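Local coordinates for 4-methyl-5(B-hydroxyethyl)-thiazole monophosphate biosynthesis enzyme (PDB 3OT1), which probably takes part in making the thiazole phosphate half of thiamine, though its activity as a DJ-1/PfpI-family protein is not established, at residues Val14-Gly19 with Met41-Asp46; Lys10-Pro15 with Ala35-Thr40. All coordinates share one frame; numbering follows the deposited sequence.

Contact 1 of 2, residues Val14-Gly19 with Met41-Asp46; sequences VPVAHG and MAAVGD. With NA (sodium ion), chain D.
Val16 holds CG1 anti to its own carbonyl carbon (chi1 -66°), which leaves CG2 wedged between backbone N and carbonyl carbon, where it packs 4.3 Å from the CB of Ala43. Met41, a selenomethionine, reaches forward along the strand direction through a bend at chi3 (52°); in this conformer its CE comes to 4.2 Å of Val16 CG1, a contact that stays tentative because a second conformer exists. Between the two backbones run three parallel-strand hydrogen bonds: Ala42 N to Val14 O at 3.1 Å, Val16 N to Ala42 O at 2.9 Å and Val44 N to Val16 O at 2.8 Å, the last the straightest at 170°. Beyond it Ala17 CB abuts Val44 CB at 4.0 Å, and a water bridges the diverging chains, accepting from His18 N and donating to Val44 O. Pro15 and Ala42 point to the other face, where Pro15 packs on Leu75 and Leu77 of the neighbouring strand and on Phe87 of helix 81-88. On the outer flank a sodium ion is bound by Ala43 O at 2.3 Å, by Gly45 O at 2.1 Å, by a water and by Thr63 OG1 and Glu65 OE1, tying the turn after strand 38-43 to the edge of the sheet. Val16 and Met41 meet Thr25 and Val29 of helix 22-34, the connection of a beta-alpha-beta unit, and the whole is the C-terminal end of the first two parallel strands of the DJ-1/PfpI alpha/beta fold.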
# COMPACT_ATOMS: atom_id res chain seq x y z
N VAL B 14 14.40 1.69 -6.24
CA VAL B 14 13.22 2.47 -5.95
C VAL B 14 13.67 3.75 -5.22
O VAL B 14 13.86 3.76 -4.00
CB VAL B 14 12.20 1.69 -5.09
CG1 VAL B 14 10.97 2.54 -4.81
CG2 VAL B 14 11.85 0.36 -5.75
N PRO B 15 13.81 4.86 -5.96
CA PRO B 15 14.12 6.13 -5.31
C PRO B 15 12.95 6.62 -4.48
O PRO B 15 11.79 6.41 -4.84
CB PRO B 15 14.40 7.06 -6.48
CG PRO B 15 14.74 6.13 -7.64
CD PRO B 15 13.79 4.99 -7.43
N VAL B 16 13.27 7.28 -3.38
CA VAL B 16 12.30 7.93 -2.54
C VAL B 16 12.78 9.32 -2.19
O VAL B 16 13.98 9.59 -2.13
CB VAL B 16 12.00 7.09 -1.26
CG1 VAL B 16 11.34 5.78 -1.62
CG2 VAL B 16 13.24 6.93 -0.40
N ALA B 17 11.83 10.20 -1.89
CA ALA B 17 12.14 11.57 -1.51
C ALA B 17 11.10 12.04 -0.48
O ALA B 17 10.07 11.42 -0.31
CB ALA B 17 12.10 12.50 -2.75
N HIS B 18 11.43 13.13 0.20
CA HIS B 18 10.44 13.84 1.00
C HIS B 18 9.22 14.10 0.12
O HIS B 18 9.34 14.69 -0.95
CB HIS B 18 11.03 15.13 1.52
CG HIS B 18 10.10 15.88 2.39
ND1 HIS B 18 9.99 15.66 3.74
CD2 HIS B 18 9.20 16.84 2.08
CE1 HIS B 18 9.08 16.48 4.24
NE2 HIS B 18 8.58 17.19 3.25
N GLY B 19 8.06 13.67 0.56
CA GLY B 19 6.84 13.84 -0.18
C GLY B 19 6.49 12.74 -1.15
O GLY B 19 5.45 12.83 -1.82
N MSE B 41 15.72 0.63 -1.81
CA MSE B 41 15.20 1.98 -1.66
C MSE B 41 16.37 2.93 -1.47
O MSE B 41 17.25 2.66 -0.65
CB MSE B 41 14.25 2.01 -0.46
CG MSE B 41 13.02 1.14 -0.63
SE MSE B 41 12.01 0.91 1.02
CE MSE B 41 11.90 2.88 1.40
N ALA B 42 16.37 4.04 -2.21
CA ALA B 42 17.47 4.99 -2.17
C ALA B 42 16.91 6.41 -2.07
O ALA B 42 16.05 6.79 -2.85
CB ALA B 42 18.36 4.86 -3.43
N ALA B 43 17.43 7.19 -1.12
CA ALA B 43 16.85 8.48 -0.81
C ALA B 43 17.49 9.63 -1.58
O ALA B 43 18.73 9.74 -1.59
CB ALA B 43 16.93 8.79 0.69
N VAL B 44 16.67 10.50 -2.14
CA VAL B 44 17.10 11.78 -2.66
C VAL B 44 17.34 12.71 -1.46
O VAL B 44 16.52 12.78 -0.55
CB VAL B 44 16.05 12.34 -3.62
CG1 VAL B 44 16.40 13.74 -4.08
CG2 VAL B 44 15.87 11.39 -4.80
N GLY B 45 18.46 13.42 -1.50
CA GLY B 45 18.84 14.33 -0.43
C GLY B 45 19.88 13.76 0.49
O GLY B 45 20.51 12.78 0.14
N ASP B 46 20.07 14.38 1.65
CA ASP B 46 21.20 14.03 2.52
C ASP B 46 20.81 13.22 3.75
O ASP B 46 21.61 13.02 4.66
CB ASP B 46 21.97 15.30 2.93
CG ASP B 46 22.92 15.80 1.85
OD1 ASP B 46 23.44 14.98 1.04
OD2 ASP B 46 23.20 17.01 1.83
NA NA D . 20.57 10.91 -0.91
O HOH W 1 14.09 14.23 -0.45
O HOH W 2 20.35 9.93 1.30

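Contact 2 of 2, residues Lys10-Pro15 with Ala35-Thr40; sequences KRILVP and AGFQVT
At the N-terminal ends of the two parallel strands of the beta-alpha-beta unit formed by strand 11-16, helix 22-34 and strand 38-43, the Phe37 ring is sandwiched between two aliphatic groups. Lys10 CB sits over one face in a CH-pi contact, 3.9 Å from the centroid, and Ala35 CB lies over the centre of the opposite face. With CG anti to the carbonyl carbon (chi1 -58°), Lys10 also lays its CG near CE1 and CZ of the ring before its amine leads away. Ile12 CG1 comes within 4.0 Å of Phe37 CD2, and helix 166-178 adds Ile174 and Ala178 around the ring. Gly36, with positive phi, closes helix 22-34 in a Schellman motif, and strand 38-43 follows, parallel to strand 11-16. Four backbone hydrogen bonds then join the pair: Gln38 N to Lys10 O, Ile12 N to Gln38 O, Thr40 N to Ile12 O and Val14 N to Thr40 O, the third of them 2.9 Å long and nearly linear at 175°. Beneath helix 22-34, Val14 CG2 meets Val39 CG1 at 3.7 Å. On the opposite face Leu13 CD1 approaches Thr40 O at 3.5 Å, while the Arg11 guanidinium forms a salt bridge with Asp73.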
# COMPACT_ATOMS: atom_id res chain seq x y z
N LYS B 10 16.23 -10.55 -9.89
CA LYS B 10 16.23 -9.22 -10.49
C LYS B 10 16.44 -8.16 -9.41
O LYS B 10 15.96 -8.32 -8.30
CB LYS B 10 14.95 -8.95 -11.26
CG LYS B 10 14.67 -9.91 -12.37
CD LYS B 10 15.78 -9.98 -13.38
CE LYS B 10 15.48 -11.01 -14.44
NZ LYS B 10 16.59 -11.07 -15.40
N ARG B 11 17.14 -7.10 -9.78
CA ARG B 11 17.50 -6.03 -8.89
C ARG B 11 16.77 -4.76 -9.28
O ARG B 11 16.86 -4.31 -10.44
CB ARG B 11 18.99 -5.75 -8.95
CG ARG B 11 19.86 -6.94 -8.61
CD ARG B 11 21.26 -6.79 -9.19
NE ARG B 11 21.23 -6.74 -10.65
CZ ARG B 11 22.30 -6.51 -11.40
NH1 ARG B 11 23.50 -6.29 -10.83
NH2 ARG B 11 22.17 -6.47 -12.73
N ILE B 12 16.03 -4.18 -8.34
CA ILE B 12 15.20 -3.02 -8.63
C ILE B 12 15.61 -1.86 -7.74
O ILE B 12 15.73 -2.03 -6.54
CB ILE B 12 13.70 -3.30 -8.35
CG1 ILE B 12 13.27 -4.72 -8.81
CG2 ILE B 12 12.85 -2.11 -8.92
CD1 ILE B 12 13.27 -4.87 -10.27
N LEU B 13 15.80 -0.69 -8.34
CA LEU B 13 16.05 0.54 -7.61
C LEU B 13 14.75 1.33 -7.48
O LEU B 13 14.11 1.58 -8.49
CB LEU B 13 17.11 1.37 -8.34
CG LEU B 13 17.46 2.69 -7.67
CD1 LEU B 13 18.00 2.48 -6.26
CD2 LEU B 13 18.47 3.44 -8.50
N VAL B 14 14.40 1.69 -6.24
CA VAL B 14 13.22 2.47 -5.95
C VAL B 14 13.67 3.75 -5.22
O VAL B 14 13.86 3.76 -4.00
CB VAL B 14 12.20 1.69 -5.09
CG1 VAL B 14 10.97 2.54 -4.81
CG2 VAL B 14 11.85 0.36 -5.75
N PRO B 15 13.81 4.86 -5.96
CA PRO B 15 14.12 6.13 -5.31
C PRO B 15 12.95 6.62 -4.48
O PRO B 15 11.79 6.41 -4.84
CB PRO B 15 14.40 7.06 -6.48
CG PRO B 15 14.74 6.13 -7.64
CD PRO B 15 13.79 4.99 -7.43
N ALA B 35 8.17 -11.30 -5.18
CA ALA B 35 8.62 -11.99 -6.38
C ALA B 35 10.04 -12.56 -6.24
O ALA B 35 10.54 -13.19 -7.18
CB ALA B 35 8.54 -11.06 -7.57
N GLY B 36 10.68 -12.37 -5.09
CA GLY B 36 12.07 -12.78 -4.89
C GLY B 36 13.08 -11.79 -5.43
O GLY B 36 14.27 -12.09 -5.44
N PHE B 37 12.65 -10.59 -5.80
CA PHE B 37 13.57 -9.58 -6.31
C PHE B 37 14.34 -8.91 -5.18
O PHE B 37 13.89 -8.88 -4.03
CB PHE B 37 12.80 -8.52 -7.08
CG PHE B 37 12.12 -9.01 -8.36
CD1 PHE B 37 12.32 -10.27 -8.90
CD2 PHE B 37 11.30 -8.14 -9.05
CE1 PHE B 37 11.70 -10.65 -10.08
CE2 PHE B 37 10.68 -8.50 -10.23
CZ PHE B 37 10.86 -9.77 -10.75
N GLN B 38 15.50 -8.36 -5.50
CA GLN B 38 16.32 -7.57 -4.58
C GLN B 38 15.99 -6.11 -4.81
O GLN B 38 16.32 -5.57 -5.85
CB GLN B 38 17.79 -7.83 -4.87
CG GLN B 38 18.15 -9.29 -4.93
CD GLN B 38 17.84 -9.97 -3.66
OE1 GLN B 38 18.38 -9.61 -2.61
NE2 GLN B 38 16.96 -10.99 -3.72
N VAL B 39 15.31 -5.51 -3.85
CA VAL B 39 14.78 -4.16 -3.99
C VAL B 39 15.54 -3.22 -3.08
O VAL B 39 15.64 -3.43 -1.88
CB VAL B 39 13.27 -4.12 -3.67
CG1 VAL B 39 12.74 -2.71 -3.92
CG2 VAL B 39 12.51 -5.16 -4.50
N THR B 40 16.11 -2.18 -3.68
CA THR B 40 16.85 -1.17 -2.97
C THR B 40 16.09 0.15 -2.99
O THR B 40 15.90 0.73 -4.05
CB THR B 40 18.24 -0.95 -3.62
OG1 THR B 40 18.95 -2.19 -3.64
CG2 THR B 40 19.04 0.11 -2.87

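Overall arrangement
Contacts 1 and 2 are successive portions of a single parallel pairing between strands 11-16 and 38-43; they share Val14 and Pro15, and Ala42 CB of one packs 3.7 Å from Leu13 CD1 of the other. Contact 1, at the C-terminal end, is almost wholly buried among small aliphatic groups, yet carbonyls on its outer flank bind sodium, and a water bridges the gap where the chains part. Contact 2, at the N-terminal end, is only partly buried: an aromatic ring and aliphatic chains pack inside, whereas Arg11 and Gln38 lie toward the surface. Helix 22-34 lies against the same face of the sheet in both.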